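Dye type peroxidase A (Streptomyces lividans 1326, PDB 6GZW) probably uses its haem to oxidise dyes and other substrates with hydrogen peroxide, as a member of the dye-decolourising peroxidase family. Local coordinates at residues A[90-93]-A[94-98]. Numbering follows the deposited sequence.
Sequences HSFF and GRTGL
Thr-96 OG1 donates to Phe-92 O at 2.9 Å, coming in tilted 35° from the carbonyl plane, and Arg-95 N adds a weak bond to the same oxygen. Leu-98 N reaches Phe-93 O at 2.9 Å with an N-H...O angle of 160°; Thr-96 N makes a longer, weak bond to that oxygen. The carbonyls of Phe-92 and Phe-93 thus take all four direct hydrogen bonds from 94-98 to 90-93. A water is inserted in the first turn, donating to His-90 O and accepting from Gly-94 N, whose direct separation is 4.5 Å.

The apolar contacts run beside these bonds. Thr-96 turns OG1 between its backbone N and carbonyl carbon (chi1 51°), which aims the hydroxyl at Phe-92 O and lays CG2 over one face of the Phe-92 ring, 4.1 Å from the centroid. A valine in place of Thr-96 has no hydroxyl to give, and Phe-92 O would probably be left with little more than the weak bond from Arg-95 N. Leu-98 meets both aromatics: CD1 lies 4.2 Å from Phe-92 CE2, while CB packs against Phe-93 CD2 and Leu-98 O lies at the edge of the Phe-93 ring, near its plane. Leu-374 of helix 372-375 touches Phe-93 and Leu-98, and the Phe-92 ring makes an edge-to-face contact with Phe-88.

On the polar flank, Arg-95 NH1 passes 3.5 Å from Ser-91 CB. Asp-125 OD1 is shared by the two, salt-bridged to Arg-95 NH1 and hydrogen-bonded to Ser-91 OG.

The bond from Leu-98 N back five residues to Phe-93 O, with Gly-97 at positive phi, resembles one element of a Schellman ending; the second is missing, Gly-97 N lying 4.6 Å from Gly-94 O. This helix end directly follows strand 83-89 in the N-terminal of the two ferredoxin-like halves of the Dyp-type peroxidase fold.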
loop_
_atom_site.group_PDB
_atom_site.type_symbol
_atom_site.label_atom_id
_atom_site.label_comp_id
_atom_site.label_asym_id
_atom_site.label_seq_id
_atom_site.Cartn_x
_atom_site.Cartn_y
_atom_site.Cartn_z
ATOM N N HIS A 90 23.465 14.102 -7.329
ATOM C CA HIS A 90 24.865 14.497 -7.500
ATOM C C HIS A 90 25.557 13.706 -8.609
ATOM O O HIS A 90 26.225 14.307 -9.476
ATOM C CB HIS A 90 25.598 14.343 -6.163
ATOM C CG HIS A 90 27.019 14.803 -6.173
ATOM N ND1 HIS A 90 28.056 14.006 -6.606
ATOM C CD2 HIS A 90 27.584 15.948 -5.721
ATOM C CE1 HIS A 90 29.197 14.660 -6.458
ATOM N NE2 HIS A 90 28.938 15.838 -5.916
ATOM N N SER A 91 25.351 12.384 -8.627
ATOM C CA SER A 91 26.021 11.500 -9.581
ATOM C C SER A 91 25.631 11.756 -11.032
ATOM O O SER A 91 26.410 11.493 -11.931
ATOM C CB SER A 91 25.769 10.037 -9.210
ATOM O OG SER A 91 24.380 9.780 -9.159
ATOM N N PHE A 92 24.432 12.280 -11.273
ATOM C CA PHE A 92 23.959 12.521 -12.638
ATOM C C PHE A 92 24.921 13.346 -13.512
ATOM O O PHE A 92 25.087 13.070 -14.716
ATOM C CB PHE A 92 22.617 13.241 -12.570
ATOM C CG PHE A 92 21.998 13.531 -13.910
ATOM C CD1 PHE A 92 21.213 12.575 -14.558
ATOM C CD2 PHE A 92 22.171 14.775 -14.533
ATOM C CE1 PHE A 92 20.622 12.851 -15.796
ATOM C CE2 PHE A 92 21.597 15.037 -15.766
ATOM C CZ PHE A 92 20.824 14.076 -16.402
ATOM N N PHE A 93 25.551 14.345 -12.898
ATOM C CA PHE A 93 26.242 15.418 -13.633
ATOM C C PHE A 93 27.574 14.912 -14.212
ATOM O O PHE A 93 27.917 15.233 -15.356
ATOM C CB PHE A 93 26.348 16.672 -12.721
ATOM C CG PHE A 93 24.997 17.232 -12.359
ATOM C CD1 PHE A 93 24.256 16.679 -11.298
ATOM C CD2 PHE A 93 24.399 18.207 -13.140
ATOM C CE1 PHE A 93 22.988 17.132 -11.007
ATOM C CE2 PHE A 93 23.128 18.688 -12.849
ATOM C CZ PHE A 93 22.399 18.128 -11.780
ATOM N N GLY A 94 28.282 14.076 -13.460
ATOM C CA GLY A 94 29.496 13.401 -13.952
ATOM C C GLY A 94 29.265 12.311 -15.014
ATOM O O GLY A 94 30.225 11.896 -15.691
ATOM N N ARG A 95 28.023 11.826 -15.137
ATOM C CA ARG A 95 27.649 10.857 -16.174
ATOM C C ARG A 95 27.225 11.501 -17.505
ATOM O O ARG A 95 27.151 10.818 -18.528
ATOM C CB ARG A 95 26.573 9.878 -15.644
ATOM C CG ARG A 95 27.199 8.670 -14.944
ATOM C CD ARG A 95 26.435 8.167 -13.738
ATOM N NE ARG A 95 27.310 7.315 -12.925
ATOM C CZ ARG A 95 27.043 6.845 -11.704
ATOM N NH1 ARG A 95 25.890 7.088 -11.092
ATOM N NH2 ARG A 95 27.957 6.094 -11.086
ATOM N N THR A 96 27.003 12.814 -17.510
ATOM C CA THR A 96 26.419 13.508 -18.647
ATOM C C THR A 96 27.246 14.700 -19.158
ATOM O O THR A 96 26.772 15.433 -20.015
ATOM C CB THR A 96 25.001 13.999 -18.290
ATOM O OG1 THR A 96 25.038 14.720 -17.044
ATOM C CG2 THR A 96 24.045 12.799 -18.167
ATOM N N GLY A 97 28.469 14.868 -18.655
ATOM C CA GLY A 97 29.316 16.029 -18.993
ATOM C C GLY A 97 28.748 17.341 -18.470
ATOM O O GLY A 97 28.959 18.392 -19.071
ATOM N N LEU A 98 28.032 17.302 -17.338
ATOM C CA LEU A 98 27.348 18.503 -16.841
ATOM C C LEU A 98 27.843 18.946 -15.471
ATOM O O LEU A 98 27.116 19.617 -14.734
ATOM C CB LEU A 98 25.832 18.284 -16.868
ATOM C CG LEU A 98 25.228 18.209 -18.263
ATOM C CD1 LEU A 98 23.775 17.735 -18.195
ATOM C CD2 LEU A 98 25.320 19.550 -18.991
HETATM O O HOH W 1 28.620 14.155 -10.677
#